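Local atomic coordinates of D-glycero-D-manno-heptose 1-phosphate kinase (Bacteroides thetaiotaomicron, PDB entry 3K85), a protein that probably phosphorylates a sugar phosphate, D-glycero-D-manno-heptose 1-phosphate, with ATP as phosphate donor, as a member of the GHMP kinase family. Residues E146-D151 and Q159-A164. Numbering follows the deposited sequence.
Sequences EIERKD and QDQYAA
Gln161 reaches across from helix 159-166 to Glu148 and Arg149 near the end of helix 137-151, although the nearest CA atoms, those of Glu148 and Gln161, stay 9.4 Å apart. From CB, its chain heads for the other helix; the side chain also touches Ser117, Ala144 and Tyr145. CG passes the glutamate at a distance, 4.2 Å from Glu148 OE1. A bend at the next bond (chi2 82°) then swings the amide towards the arginine, so that CD sits 3.8 Å from both Glu148 OE1 and Arg149 NH1. At the tip the two branches part company. OE1 of Gln161 lies 3.7 Å from Arg149 NH1, a loose approach, whereas NE2 comes 2.9 Å from Glu148 OE1 and 3.0 Å from Arg149 NH1. Neither close approach is a hydrogen bond: the angle to the carboxylate is poor, and the second sets donor against donor, unfavourable as modelled. The amide plane stands almost perpendicular to the guanidinium, at 83°. Glu148 extends with CG anti to its backbone N (chi1 172°), and its carboxylate oxygens bond to Ser117 OG and Ser116 OG, in the glycine- and serine-rich motif of GHMP kinases, at the start of helix 115-131. Arg149 NH2 pairs with Glu148 OE2 by charge alone, at a long 3.7 Å. A leucine in place of Gln161 has no polar tip, and would probably leave the charged ends of Glu148 and Arg149 facing a greasy branch. The contact is thus a small polar approach without directed bonds across it, while the serines grip the carboxylate.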
ATOM      1  N   GLU A 146     -24.880  -1.817   1.895  1.00 40.49           N
ATOM      2  CA  GLU A 146     -26.243  -1.396   2.157  1.00 43.29           C
ATOM      3  C   GLU A 146     -27.295  -2.196   1.398  1.00 43.54           C
ATOM      4  O   GLU A 146     -28.353  -2.501   1.954  1.00 45.19           O
ATOM      5  CB  GLU A 146     -26.395   0.102   1.883  1.00 43.34           C
ATOM      6  CG  GLU A 146     -26.015   0.939   3.096  1.00 47.33           C
ATOM      7  CD  GLU A 146     -26.098   2.424   2.843  1.00 49.24           C
ATOM      8  OE1 GLU A 146     -27.123   2.877   2.288  1.00 51.76           O
ATOM      9  OE2 GLU A 146     -25.141   3.141   3.211  1.00 51.13           O
ATOM     10  N   ILE A 147     -27.012  -2.551   0.146  1.00 40.90           N
ATOM     11  CA  ILE A 147     -27.966  -3.328  -0.634  1.00 37.61           C
ATOM     12  C   ILE A 147     -28.107  -4.719  -0.043  1.00 39.76           C
ATOM     13  O   ILE A 147     -29.212  -5.214   0.167  1.00 39.84           O
ATOM     14  CB  ILE A 147     -27.517  -3.499  -2.088  1.00 34.19           C
ATOM     15  CG1 ILE A 147     -27.582  -2.171  -2.827  1.00 30.35           C
ATOM     16  CG2 ILE A 147     -28.402  -4.521  -2.787  1.00 34.00           C
ATOM     17  CD1 ILE A 147     -26.939  -2.235  -4.206  1.00 27.51           C
ATOM     18  N   GLU A 148     -26.972  -5.342   0.232  1.00 41.39           N
ATOM     19  CA  GLU A 148     -26.950  -6.694   0.765  1.00 42.90           C
ATOM     20  C   GLU A 148     -27.439  -6.809   2.205  1.00 43.66           C
ATOM     21  O   GLU A 148     -28.335  -7.592   2.503  1.00 43.99           O
ATOM     22  CB  GLU A 148     -25.528  -7.246   0.627  1.00 44.10           C
ATOM     23  CG  GLU A 148     -25.250  -8.581   1.300  1.00 45.95           C
ATOM     24  CD  GLU A 148     -23.917  -9.180   0.846  1.00 49.20           C
ATOM     25  OE1 GLU A 148     -22.998  -8.396   0.502  1.00 48.68           O
ATOM     26  OE2 GLU A 148     -23.784 -10.426   0.846  1.00 48.03           O
ATOM     27  N   ARG A 149     -26.855  -6.014   3.089  1.00 44.16           N
ATOM     28  CA  ARG A 149     -27.193  -6.048   4.503  1.00 44.02           C
ATOM     29  C   ARG A 149     -28.552  -5.468   4.912  1.00 43.56           C
ATOM     30  O   ARG A 149     -29.214  -6.033   5.780  1.00 43.90           O
ATOM     31  CB  ARG A 149     -26.066  -5.375   5.291  1.00 45.41           C
ATOM     32  CG  ARG A 149     -24.719  -6.089   5.141  1.00 47.34           C
ATOM     33  CD  ARG A 149     -24.676  -7.357   5.990  1.00 51.05           C
ATOM     34  NE  ARG A 149     -24.118  -8.516   5.291  1.00 54.17           N
ATOM     35  CZ  ARG A 149     -22.868  -8.608   4.845  1.00 54.48           C
ATOM     36  NH1 ARG A 149     -22.026  -7.604   5.015  1.00 55.37           N
ATOM     37  NH2 ARG A 149     -22.454  -9.717   4.246  1.00 54.91           N
ATOM     38  N   LYS A 150     -28.967  -4.359   4.303  1.00 42.01           N
ATOM     39  CA  LYS A 150     -30.251  -3.746   4.643  1.00 42.54           C
ATOM     40  C   LYS A 150     -31.345  -4.172   3.658  1.00 43.21           C
ATOM     41  O   LYS A 150     -32.237  -4.946   4.009  1.00 44.60           O
ATOM     42  CB  LYS A 150     -30.157  -2.209   4.639  1.00 42.82           C
ATOM     43  CG  LYS A 150     -28.948  -1.589   5.362  1.00 44.54           C
ATOM     44  CD  LYS A 150     -28.836  -1.945   6.850  1.00 44.03           C
ATOM     45  CE  LYS A 150     -27.655  -1.195   7.485  1.00 46.09           C
ATOM     46  NZ  LYS A 150     -27.327  -1.561   8.902  1.00 43.65           N
ATOM     47  N   ASP A 151     -31.268  -3.663   2.430  1.00 42.06           N
ATOM     48  CA  ASP A 151     -32.238  -3.963   1.376  1.00 40.67           C
ATOM     49  C   ASP A 151     -32.634  -5.428   1.227  1.00 41.76           C
ATOM     50  O   ASP A 151     -33.773  -5.732   0.869  1.00 42.54           O
ATOM     51  CB  ASP A 151     -31.711  -3.464   0.040  1.00 40.18           C
ATOM     52  CG  ASP A 151     -31.741  -1.964  -0.067  1.00 42.66           C
ATOM     53  OD1 ASP A 151     -31.686  -1.298   0.990  1.00 42.42           O
ATOM     54  OD2 ASP A 151     -31.813  -1.450  -1.206  1.00 41.09           O
ATOM     55  N   GLN A 159     -15.809  -6.583   5.665  1.00 30.80           N
ATOM     56  CA  GLN A 159     -14.588  -6.806   4.913  1.00 32.69           C
ATOM     57  C   GLN A 159     -14.786  -7.247   3.456  1.00 33.09           C
ATOM     58  O   GLN A 159     -14.076  -6.765   2.564  1.00 33.66           O
ATOM     59  CB  GLN A 159     -13.673  -7.790   5.655  1.00 31.07           C
ATOM     60  CG  GLN A 159     -14.135  -9.231   5.675  1.00 32.80           C
ATOM     61  CD  GLN A 159     -13.017 -10.162   6.074  1.00 32.81           C
ATOM     62  OE1 GLN A 159     -11.915 -10.085   5.528  1.00 35.30           O
ATOM     63  NE2 GLN A 159     -13.287 -11.051   7.025  1.00 34.68           N
ATOM     64  N   ASP A 160     -15.761  -8.126   3.221  1.00 32.66           N
ATOM     65  CA  ASP A 160     -16.060  -8.645   1.885  1.00 31.34           C
ATOM     66  C   ASP A 160     -16.379  -7.599   0.830  1.00 30.92           C
ATOM     67  O   ASP A 160     -15.840  -7.644  -0.273  1.00 30.77           O
ATOM     68  CB  ASP A 160     -17.228  -9.636   1.939  1.00 32.27           C
ATOM     69  CG  ASP A 160     -16.921 -10.851   2.782  1.00 34.34           C
ATOM     70  OD1 ASP A 160     -15.800 -10.930   3.342  1.00 33.85           O
ATOM     71  OD2 ASP A 160     -17.808 -11.726   2.887  1.00 38.45           O
ATOM     72  N   GLN A 161     -17.264  -6.666   1.142  1.00 29.48           N
ATOM     73  CA  GLN A 161     -17.600  -5.652   0.150  1.00 30.02           C
ATOM     74  C   GLN A 161     -16.382  -4.816  -0.250  1.00 28.68           C
ATOM     75  O   GLN A 161     -16.148  -4.555  -1.434  1.00 27.09           O
ATOM     76  CB  GLN A 161     -18.703  -4.718   0.667  1.00 30.74           C
ATOM     77  CG  GLN A 161     -20.097  -5.342   0.732  1.00 30.19           C
ATOM     78  CD  GLN A 161     -20.326  -6.178   1.982  1.00 28.34           C
ATOM     79  OE1 GLN A 161     -19.398  -6.504   2.717  1.00 24.96           O
ATOM     80  NE2 GLN A 161     -21.585  -6.532   2.222  1.00 33.74           N
ATOM     81  N   TYR A 162     -15.601  -4.411   0.743  1.00 27.28           N
ATOM     82  CA  TYR A 162     -14.435  -3.576   0.488  1.00 25.76           C
ATOM     83  C   TYR A 162     -13.316  -4.304  -0.245  1.00 24.71           C
ATOM     84  O   TYR A 162     -12.655  -3.720  -1.113  1.00 21.83           O
ATOM     85  CB  TYR A 162     -13.922  -2.988   1.809  1.00 25.44           C
ATOM     86  CG  TYR A 162     -14.799  -1.880   2.348  1.00 22.87           C
ATOM     87  CD1 TYR A 162     -14.561  -0.552   2.000  1.00 24.21           C
ATOM     88  CD2 TYR A 162     -15.914  -2.164   3.137  1.00 23.44           C
ATOM     89  CE1 TYR A 162     -15.414   0.470   2.415  1.00 24.02           C
ATOM     90  CE2 TYR A 162     -16.783  -1.141   3.557  1.00 24.57           C
ATOM     91  CZ  TYR A 162     -16.526   0.168   3.187  1.00 26.12           C
ATOM     92  OH  TYR A 162     -17.404   1.178   3.533  1.00 28.15           O
ATOM     93  N   ALA A 163     -13.097  -5.573   0.097  1.00 23.14           N
ATOM     94  CA  ALA A 163     -12.049  -6.339  -0.563  1.00 21.99           C
ATOM     95  C   ALA A 163     -12.368  -6.430  -2.059  1.00 21.98           C
ATOM     96  O   ALA A 163     -11.523  -6.149  -2.911  1.00 20.79           O
ATOM     97  CB  ALA A 163     -11.947  -7.726   0.046  1.00 22.08           C
ATOM     98  N   ALA A 164     -13.606  -6.779  -2.378  1.00 19.42           N
ATOM     99  CA  ALA A 164     -14.002  -6.918  -3.770  1.00 18.44           C
ATOM    100  C   ALA A 164     -13.802  -5.655  -4.598  1.00 19.12           C
ATOM    101  O   ALA A 164     -13.298  -5.721  -5.722  1.00 19.24           O
ATOM    102  CB  ALA A 164     -15.459  -7.369  -3.853  1.00 16.20           C
TER